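Local coordinates for protein dUTPase (Streptococcus mutans, PDB 3H6X) that probably hydrolyses dUTP to dUMP and diphosphate, working as a trimer of jelly-roll subunits of the dUTPase family, at residues Val34-Glu39 with Leu47-Val52; Glu60-Phe65 with Gly122-Phe127; Val77-Val82 with Phe100-Asn105. All coordinates share one frame; numbering follows the deposited sequence.

The three contacts illustrate how a jelly-roll subunit is knitted from sheet pairings and from packing between separate sheets. Interactions 1 and 3, with centres about 12 Å apart, meet because strands 45-49 and 100-105 are neighbours in one sheet: V48 N lies 2.8 Å from A101 O, a probable hydrogen bond. Interaction 2 belongs to another sheet and sits about 20 Å from interaction 1, centre to centre, on the opposite side of the chain's centre. Interaction 3 is nested in the loop that interaction 2 closes; their centres are about 16 Å apart, and they touch where L64 O comes 3.4 Å from L78 CD2. Both also reach a neighbouring subunit of the trimer.

Interaction 1: residues Val34-Glu39 with Leu47-Val52; sequences VAERTE and LVPTGV
P49 rests in the curve formed by A35, E36 and T38, and its ring can be followed carbon by carbon along that curve. At the root of the ring, P49 CB is 4.1 Å from the methyl carbon CB of A35. One atom further, P49 CG lies 3.8 Å from CG of E36. With CG between the backbone N and the carbonyl carbon (chi1 66°), the extended glutamate chain passes the proline at about a right angle. The circuit closes at P49 CD, 3.7 Å from OG1 of T38. That hydroxyl already has a partner within its own segment, since T38 OG1 donates to E36 O at 2.8 Å; the bond fixes its rotation and leaves the proline to meet it by simple packing.

The segments are joined through the proline's carbonyl: A35 N donates to P49 O at 2.9 Å, approaching from above the carbonyl plane, 37° out of it, and not along a lone pair. This is the one hydrogen bond between the segments, so they meet as packed chains and not as a ladder of paired strands. A35 CB also presses on the following turn, 3.5 Å from G51 N. Beside the proline, the two methyls of V48 divide their partners: V48 CG1 lies 3.9 Å from V34 CG2, while V48 CG2 turns to the methyl of T38.

Here two sheets of the jelly roll come together. T38 pairs through its backbone with L113 of strand 111-113, strand 45-49 runs beside strand 100-105, and L113 packs against both V34 and V48.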
loop_
_atom_site.group_PDB
_atom_site.type_symbol
_atom_site.label_atom_id
_atom_site.label_comp_id
_atom_site.label_asym_id
_atom_site.label_seq_id
_atom_site.Cartn_x
_atom_site.Cartn_y
_atom_site.Cartn_z
ATOM N N VAL B 34 -11.011 -15.891 -5.033
ATOM C CA VAL B 34 -10.147 -17.041 -5.224
ATOM C C VAL B 34 -10.718 -17.930 -6.313
ATOM O O VAL B 34 -11.858 -18.337 -6.221
ATOM C CB VAL B 34 -10.030 -17.818 -3.887
ATOM C CG1 VAL B 34 -9.234 -19.097 -4.083
ATOM C CG2 VAL B 34 -9.366 -16.917 -2.827
ATOM N N ALA B 35 -9.932 -18.227 -7.353
ATOM C CA ALA B 35 -10.488 -18.887 -8.548
ATOM C C ALA B 35 -10.672 -20.390 -8.344
ATOM O O ALA B 35 -11.546 -21.022 -8.932
ATOM C CB ALA B 35 -9.597 -18.647 -9.745
ATOM N N GLU B 36 -9.823 -20.956 -7.500
ATOM C CA GLU B 36 -9.893 -22.384 -7.224
ATOM C C GLU B 36 -9.359 -22.638 -5.837
ATOM O O GLU B 36 -8.533 -21.873 -5.328
ATOM C CB GLU B 36 -9.059 -23.167 -8.230
ATOM C CG GLU B 36 -7.591 -22.895 -8.117
ATOM C CD GLU B 36 -6.758 -23.752 -9.062
ATOM O OE1 GLU B 36 -7.352 -24.457 -9.923
ATOM O OE2 GLU B 36 -5.506 -23.699 -8.935
ATOM N N ARG B 37 -9.809 -23.720 -5.219
ATOM C CA ARG B 37 -9.367 -24.003 -3.861
ATOM C C ARG B 37 -7.841 -23.951 -3.762
ATOM O O ARG B 37 -7.123 -24.567 -4.564
ATOM C CB ARG B 37 -9.893 -25.366 -3.392
ATOM C CG ARG B 37 -9.428 -25.728 -1.986
ATOM C CD ARG B 37 -9.817 -27.149 -1.580
ATOM N NE ARG B 37 -11.116 -27.190 -0.926
ATOM C CZ ARG B 37 -12.160 -27.882 -1.380
ATOM N NH1 ARG B 37 -12.058 -28.600 -2.499
ATOM N NH2 ARG B 37 -13.315 -27.862 -0.719
ATOM N N THR B 38 -7.343 -23.207 -2.780
ATOM C CA THR B 38 -5.910 -22.984 -2.654
ATOM C C THR B 38 -5.470 -23.132 -1.201
ATOM O O THR B 38 -5.990 -22.459 -0.307
ATOM C CB THR B 38 -5.521 -21.569 -3.165
ATOM O OG1 THR B 38 -5.855 -21.442 -4.551
ATOM C CG2 THR B 38 -4.037 -21.320 -2.998
ATOM N N GLU B 39 -4.531 -24.044 -0.969
ATOM C CA GLU B 39 -3.979 -24.253 0.370
ATOM C C GLU B 39 -2.689 -23.460 0.563
ATOM O O GLU B 39 -1.841 -23.389 -0.337
ATOM C CB GLU B 39 -3.646 -25.732 0.574
ATOM C CG GLU B 39 -4.827 -26.605 0.916
ATOM C CD GLU B 39 -4.400 -28.048 1.124
ATOM O OE1 GLU B 39 -3.758 -28.609 0.208
ATOM O OE2 GLU B 39 -4.681 -28.609 2.203
ATOM N N LEU B 47 0.999 -17.898 -4.503
ATOM C CA LEU B 47 0.323 -17.055 -5.482
ATOM C C LEU B 47 -1.091 -17.598 -5.680
ATOM O O LEU B 47 -1.274 -18.701 -6.209
ATOM C CB LEU B 47 1.104 -17.066 -6.797
ATOM C CG LEU B 47 2.429 -16.300 -6.771
ATOM C CD1 LEU B 47 3.265 -16.612 -8.000
ATOM C CD2 LEU B 47 2.212 -14.804 -6.671
ATOM N N VAL B 48 -2.093 -16.839 -5.239
ATOM C CA VAL B 48 -3.470 -17.316 -5.281
ATOM C C VAL B 48 -4.117 -16.796 -6.580
ATOM O O VAL B 48 -4.176 -15.587 -6.791
ATOM C CB VAL B 48 -4.231 -16.802 -4.054
ATOM C CG1 VAL B 48 -5.705 -17.260 -4.064
ATOM C CG2 VAL B 48 -3.508 -17.265 -2.775
ATOM N N PRO B 49 -4.615 -17.704 -7.431
ATOM C CA PRO B 49 -5.268 -17.276 -8.672
ATOM C C PRO B 49 -6.611 -16.629 -8.431
ATOM O O PRO B 49 -7.360 -17.012 -7.561
ATOM C CB PRO B 49 -5.481 -18.599 -9.425
ATOM C CG PRO B 49 -5.644 -19.613 -8.333
ATOM C CD PRO B 49 -4.705 -19.165 -7.237
ATOM N N THR B 50 -6.917 -15.658 -9.282
ATOM C CA THR B 50 -8.062 -14.824 -9.133
ATOM C C THR B 50 -9.011 -15.076 -10.333
ATOM O O THR B 50 -10.196 -14.735 -10.311
ATOM C CB THR B 50 -7.398 -13.457 -9.105
ATOM O OG1 THR B 50 -7.452 -12.836 -7.813
ATOM C CG2 THR B 50 -7.642 -12.648 -10.275
ATOM N N GLY B 51 -8.486 -15.720 -11.374
ATOM C CA GLY B 51 -9.296 -16.068 -12.541
ATOM C C GLY B 51 -9.590 -14.936 -13.514
ATOM O O GLY B 51 -10.205 -15.162 -14.567
ATOM N N VAL B 52 -9.115 -13.729 -13.201
ATOM C CA VAL B 52 -9.419 -12.573 -14.048
ATOM C C VAL B 52 -8.195 -11.790 -14.522
ATOM O O VAL B 52 -7.112 -11.895 -13.952
ATOM C CB VAL B 52 -10.395 -11.594 -13.343
ATOM C CG1 VAL B 52 -11.739 -12.283 -13.049
ATOM C CG2 VAL B 52 -9.777 -11.003 -12.077
#

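Interaction 2: residues Glu60-Phe65 with Gly122-Phe127; sequences EVLYLF and GVFMPF
L62 sets one methyl squarely on the ring of F124, and this is the tightly packed middle of the ladder. L62 CD1 stands 3.8 Å from the centroid of the F124 ring, only 6° off its normal, a CH-pi contact made possible by CG lying anti to the leucine's backbone N (chi1 171°). The neighbouring glycine brings no side chain, and L62 CD1 settles 3.7 Å from G122 C. On the other face, the selenium of selenomethionine M125 approaches the edge of the Y63 ring, with SE 3.8 Å from CD2, a Met-aromatic contact; V123 CG2 likewise meets the F65 ring at its edge. Four antiparallel backbone bonds, exchanged between V61 and M125 and between Y63 and V123, hold the two strands in register.

The loose spot is P126, partly exposed, whose CB comes no nearer than 5.4 Å to CG of E60. The buried glutamate's carboxylate is held by a salt bridge from R5 and by the backbone N of Q57. Just past the end of strand 118-126, the F127 ring comes snugly edge-on to the backbone of E60, with CE1 3.3 Å from E60 O.

The face bearing V61, Y63, V123 and M125 is turned to the trimer interface: Y63 meets F65 of the second subunit, and F65 meets Y63 of the third. Within the subunit, strand 60-66 lies between 118-126 and 82-85 in an antiparallel sheet.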
loop_
_atom_site.group_PDB
_atom_site.type_symbol
_atom_site.label_atom_id
_atom_site.label_comp_id
_atom_site.label_asym_id
_atom_site.label_seq_id
_atom_site.Cartn_x
_atom_site.Cartn_y
_atom_site.Cartn_z
ATOM N N GLU B 60 -3.504 4.767 -16.636
ATOM C CA GLU B 60 -4.230 4.166 -15.511
ATOM C C GLU B 60 -3.476 2.962 -14.955
ATOM O O GLU B 60 -2.732 2.298 -15.679
ATOM C CB GLU B 60 -5.654 3.793 -15.932
ATOM C CG GLU B 60 -6.478 5.043 -16.275
ATOM C CD GLU B 60 -7.883 4.757 -16.771
ATOM O OE1 GLU B 60 -8.257 3.569 -16.881
ATOM O OE2 GLU B 60 -8.599 5.745 -17.045
ATOM N N VAL B 61 -3.669 2.710 -13.660
ATOM C CA VAL B 61 -3.113 1.544 -12.991
ATOM C C VAL B 61 -4.193 0.914 -12.122
ATOM O O VAL B 61 -5.109 1.597 -11.661
ATOM C CB VAL B 61 -1.876 1.943 -12.142
ATOM C CG1 VAL B 61 -2.279 2.937 -11.067
ATOM C CG2 VAL B 61 -1.200 0.713 -11.551
ATOM N N LEU B 62 -4.060 -0.389 -11.878
ATOM C CA LEU B 62 -4.947 -1.105 -10.974
ATOM C C LEU B 62 -4.117 -1.533 -9.776
ATOM O O LEU B 62 -3.120 -2.239 -9.939
ATOM C CB LEU B 62 -5.507 -2.361 -11.657
ATOM C CG LEU B 62 -6.292 -3.316 -10.728
ATOM C CD1 LEU B 62 -7.547 -2.678 -10.182
ATOM C CD2 LEU B 62 -6.646 -4.595 -11.478
ATOM N N TYR B 63 -4.502 -1.109 -8.578
ATOM C CA TYR B 63 -3.798 -1.526 -7.369
ATOM C C TYR B 63 -4.607 -2.605 -6.687
ATOM O O TYR B 63 -5.840 -2.523 -6.648
ATOM C CB TYR B 63 -3.693 -0.366 -6.386
ATOM C CG TYR B 63 -2.734 0.714 -6.806
ATOM C CD1 TYR B 63 -1.441 0.394 -7.202
ATOM C CD2 TYR B 63 -3.111 2.043 -6.802
ATOM C CE1 TYR B 63 -0.550 1.388 -7.596
ATOM C CE2 TYR B 63 -2.227 3.039 -7.199
ATOM C CZ TYR B 63 -0.950 2.694 -7.587
ATOM O OH TYR B 63 -0.055 3.668 -7.971
ATOM N N LEU B 64 -3.918 -3.613 -6.157
ATOM C CA LEU B 64 -4.586 -4.650 -5.359
ATOM C C LEU B 64 -4.214 -4.443 -3.909
ATOM O O LEU B 64 -3.034 -4.401 -3.577
ATOM C CB LEU B 64 -4.089 -6.030 -5.775
ATOM C CG LEU B 64 -4.228 -6.395 -7.249
ATOM C CD1 LEU B 64 -3.731 -7.822 -7.463
ATOM C CD2 LEU B 64 -5.683 -6.226 -7.684
ATOM N N PHE B 65 -5.222 -4.280 -3.056
ATOM C CA PHE B 65 -4.995 -4.118 -1.624
ATOM C C PHE B 65 -5.543 -5.301 -0.867
ATOM O O PHE B 65 -6.501 -5.955 -1.288
ATOM C CB PHE B 65 -5.674 -2.842 -1.087
ATOM C CG PHE B 65 -5.203 -1.583 -1.750
ATOM C CD1 PHE B 65 -3.953 -1.054 -1.463
ATOM C CD2 PHE B 65 -6.013 -0.927 -2.659
ATOM C CE1 PHE B 65 -3.517 0.116 -2.087
ATOM C CE2 PHE B 65 -5.590 0.230 -3.281
ATOM C CZ PHE B 65 -4.343 0.762 -2.983
ATOM N N GLY B 122 -9.474 -4.443 -5.654
ATOM C CA GLY B 122 -8.761 -3.728 -6.697
ATOM C C GLY B 122 -9.344 -2.336 -6.915
ATOM O O GLY B 122 -10.560 -2.175 -7.010
ATOM N N VAL B 123 -8.468 -1.338 -7.004
ATOM C CA VAL B 123 -8.875 0.044 -7.235
ATOM C C VAL B 123 -8.164 0.585 -8.478
ATOM O O VAL B 123 -6.947 0.485 -8.587
ATOM C CB VAL B 123 -8.531 0.944 -6.027
ATOM C CG1 VAL B 123 -9.045 2.369 -6.266
ATOM C CG2 VAL B 123 -9.114 0.363 -4.725
ATOM N N PHE B 124 -8.922 1.150 -9.413
ATOM C CA PHE B 124 -8.350 1.755 -10.617
ATOM C C PHE B 124 -8.081 3.232 -10.375
ATOM O O PHE B 124 -8.959 3.929 -9.848
ATOM C CB PHE B 124 -9.354 1.654 -11.771
ATOM C CG PHE B 124 -9.581 0.246 -12.281
ATOM C CD1 PHE B 124 -8.825 -0.251 -13.339
ATOM C CD2 PHE B 124 -10.555 -0.558 -11.721
ATOM C CE1 PHE B 124 -9.045 -1.516 -13.825
ATOM C CE2 PHE B 124 -10.794 -1.831 -12.211
ATOM C CZ PHE B 124 -10.033 -2.318 -13.259
HETATM N N MSE B 125 -6.902 3.713 -10.775
HETATM C CA MSE B 125 -6.513 5.100 -10.484
HETATM C C MSE B 125 -5.643 5.644 -11.619
HETATM O O MSE B 125 -5.047 4.871 -12.356
HETATM C CB MSE B 125 -5.736 5.185 -9.161
HETATM C CG MSE B 125 -6.529 4.691 -7.962
HETATM SE SE MSE B 125 -5.481 4.934 -6.350
HETATM C CE MSE B 125 -5.911 6.712 -5.928
ATOM N N PRO B 126 -5.559 6.978 -11.735
ATOM C CA PRO B 126 -4.652 7.603 -12.711
ATOM C C PRO B 126 -3.227 7.670 -12.161
ATOM O O PRO B 126 -3.015 7.752 -10.942
ATOM C CB PRO B 126 -5.199 9.034 -12.825
ATOM C CG PRO B 126 -5.760 9.301 -11.451
ATOM C CD PRO B 126 -6.368 7.979 -11.010
ATOM N N PHE B 127 -2.251 7.627 -13.055
ATOM C CA PHE B 127 -0.864 7.908 -12.672
ATOM C C PHE B 127 -0.242 8.903 -13.649
ATOM O O PHE B 127 -0.790 9.153 -14.722
ATOM C CB PHE B 127 -0.019 6.632 -12.589
ATOM C CG PHE B 127 0.299 6.008 -13.922
ATOM C CD1 PHE B 127 -0.509 5.010 -14.435
ATOM C CD2 PHE B 127 1.426 6.397 -14.644
ATOM C CE1 PHE B 127 -0.227 4.412 -15.639
ATOM C CE2 PHE B 127 1.726 5.789 -15.874
ATOM C CZ PHE B 127 0.882 4.792 -16.365
#

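Interaction 3: residues Val77-Val82 with Phe100-Asn105; sequences VLINSV and FAQMKN
The carboxamides of N80 and Q102 face each other with their planes only 18° apart, although the two side chains cross obliquely. On the same side of the Q102 amide plane, but reaching it at a slant, is the branch methyl of I79, which also lies 3.5 Å from the glutamine's CG (I79 CG2 to Q102 CG). At the nitrogen end of the asparagine amide is a water, which accepts from N80 ND2 at 2.9 Å and from Q102 N at 2.8 Å. N80 can reach it because its CG sits between the backbone N and the carbonyl carbon (chi1 61°), which swings the amide toward strand 100-105.

These groups mark the place where the chain leaves strand 76-78, the strand outermost in this sheet of the jelly roll within the subunit. V77 and K104 form a hydrogen-bonded antiparallel pair, linked by two backbone bonds, and I79 N adds a third to Q102 O. The chain then bends away through a type I beta turn from L78 to S81, closed by a bond from S81 N to L78 O. I79, on this bend, lays its CD1 3.6 Å from CD of the extended K104 side chain.

L78 and selenomethionine M103 share the sheet face opposite V77 and K104, with L78 CD1 3.9 Å from SE. Bends at chi2 and chi3 bring CE of M103 back to 3.6 Å from V77 C. L78 N, which points away from strand 100-105, donates to D66 OD2, while I79 and Q102 pack on P71 and R72 of the second subunit.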
loop_
_atom_site.group_PDB
_atom_site.type_symbol
_atom_site.label_atom_id
_atom_site.label_comp_id
_atom_site.label_asym_id
_atom_site.label_seq_id
_atom_site.Cartn_x
_atom_site.Cartn_y
_atom_site.Cartn_z
ATOM N N VAL B 77 -1.751 -12.312 4.883
ATOM C CA VAL B 77 -1.438 -10.961 4.412
ATOM C C VAL B 77 -0.975 -10.977 2.962
ATOM O O VAL B 77 -0.385 -11.946 2.500
ATOM C CB VAL B 77 -0.351 -10.264 5.269
ATOM C CG1 VAL B 77 -0.849 -10.042 6.706
ATOM C CG2 VAL B 77 0.954 -11.053 5.248
ATOM N N LEU B 78 -1.245 -9.881 2.254
ATOM C CA LEU B 78 -0.699 -9.667 0.914
ATOM C C LEU B 78 0.777 -9.281 1.106
ATOM O O LEU B 78 1.073 -8.171 1.565
ATOM C CB LEU B 78 -1.485 -8.545 0.231
ATOM C CG LEU B 78 -1.119 -8.266 -1.231
ATOM C CD1 LEU B 78 -1.423 -9.463 -2.106
ATOM C CD2 LEU B 78 -1.887 -7.074 -1.743
ATOM N N ILE B 79 1.685 -10.206 0.789
ATOM C CA ILE B 79 3.052 -10.112 1.284
ATOM C C ILE B 79 3.862 -8.998 0.626
ATOM O O ILE B 79 4.802 -8.483 1.242
ATOM C CB ILE B 79 3.781 -11.476 1.230
ATOM C CG1 ILE B 79 5.035 -11.478 2.134
ATOM C CG2 ILE B 79 4.097 -11.848 -0.225
ATOM C CD1 ILE B 79 4.777 -11.153 3.611
ATOM N N ASN B 80 3.509 -8.629 -0.612
ATOM C CA ASN B 80 4.122 -7.473 -1.272
ATOM C C ASN B 80 3.346 -6.156 -1.047
ATOM O O ASN B 80 3.640 -5.139 -1.691
ATOM C CB ASN B 80 4.375 -7.738 -2.774
ATOM C CG ASN B 80 3.094 -8.037 -3.571
ATOM O OD1 ASN B 80 2.963 -7.621 -4.730
ATOM N ND2 ASN B 80 2.176 -8.764 -2.981
ATOM N N SER B 81 2.377 -6.207 -0.119
ATOM C CA SER B 81 1.631 -5.057 0.401
ATOM C C SER B 81 0.578 -4.476 -0.531
ATOM O O SER B 81 -0.568 -4.269 -0.123
ATOM C CB SER B 81 2.565 -3.949 0.888
ATOM O OG SER B 81 3.393 -4.419 1.938
ATOM N N VAL B 82 1.001 -4.191 -1.756
ATOM C CA VAL B 82 0.127 -3.669 -2.792
ATOM C C VAL B 82 0.523 -4.306 -4.104
ATOM O O VAL B 82 1.699 -4.286 -4.488
ATOM C CB VAL B 82 0.299 -2.159 -2.971
ATOM C CG1 VAL B 82 -0.639 -1.658 -4.067
ATOM C CG2 VAL B 82 0.011 -1.425 -1.650
ATOM N N PHE B 100 -2.752 -12.672 -9.929
ATOM C CA PHE B 100 -2.557 -13.487 -8.729
ATOM C C PHE B 100 -2.350 -12.582 -7.525
ATOM O O PHE B 100 -1.751 -11.503 -7.652
ATOM C CB PHE B 100 -1.319 -14.375 -8.867
ATOM C CG PHE B 100 -1.474 -15.500 -9.847
ATOM C CD1 PHE B 100 -1.310 -15.275 -11.204
ATOM C CD2 PHE B 100 -1.752 -16.794 -9.407
ATOM C CE1 PHE B 100 -1.447 -16.320 -12.120
ATOM C CE2 PHE B 100 -1.866 -17.834 -10.303
ATOM C CZ PHE B 100 -1.728 -17.597 -11.665
ATOM N N ALA B 101 -2.827 -13.034 -6.368
ATOM C CA ALA B 101 -2.557 -12.365 -5.091
ATOM C C ALA B 101 -1.495 -13.153 -4.318
ATOM O O ALA B 101 -1.678 -14.333 -4.027
ATOM C CB ALA B 101 -3.844 -12.275 -4.280
ATOM N N GLN B 102 -0.372 -12.518 -4.019
ATOM C CA GLN B 102 0.723 -13.186 -3.312
ATOM C C GLN B 102 0.480 -13.144 -1.800
ATOM O O GLN B 102 0.748 -12.129 -1.152
ATOM C CB GLN B 102 2.039 -12.488 -3.669
ATOM C CG GLN B 102 3.296 -13.297 -3.361
ATOM C CD GLN B 102 4.569 -12.535 -3.695
ATOM O OE1 GLN B 102 4.611 -11.733 -4.633
ATOM N NE2 GLN B 102 5.616 -12.773 -2.910
HETATM N N MSE B 103 -0.047 -14.240 -1.257
HETATM C CA MSE B 103 -0.521 -14.253 0.135
HETATM C C MSE B 103 0.426 -15.078 1.005
HETATM O O MSE B 103 0.879 -16.155 0.590
HETATM C CB MSE B 103 -1.914 -14.856 0.216
HETATM C CG MSE B 103 -2.926 -14.250 -0.733
HETATM SE SE MSE B 103 -3.224 -12.365 -0.329
HETATM C CE MSE B 103 -3.856 -12.544 1.510
ATOM N N LYS B 104 0.723 -14.563 2.195
ATOM C CA LYS B 104 1.530 -15.292 3.170
ATOM C C LYS B 104 0.671 -15.709 4.354
ATOM O O LYS B 104 -0.122 -14.928 4.870
ATOM C CB LYS B 104 2.706 -14.445 3.674
ATOM C CG LYS B 104 3.549 -15.210 4.707
ATOM C CD LYS B 104 4.847 -14.497 5.038
ATOM C CE LYS B 104 5.555 -15.201 6.189
ATOM N NZ LYS B 104 6.895 -14.583 6.450
ATOM N N ASN B 105 0.839 -16.957 4.788
ATOM C CA ASN B 105 0.157 -17.455 5.974
ATOM C C ASN B 105 1.052 -17.207 7.191
ATOM O O ASN B 105 2.097 -17.847 7.340
ATOM C CB ASN B 105 -0.106 -18.948 5.787
ATOM C CG ASN B 105 -0.763 -19.603 6.994
ATOM O OD1 ASN B 105 -1.016 -18.967 8.020
ATOM N ND2 ASN B 105 -1.063 -20.892 6.864
HETATM O O HOH W 1 0.482 -9.970 -4.956
#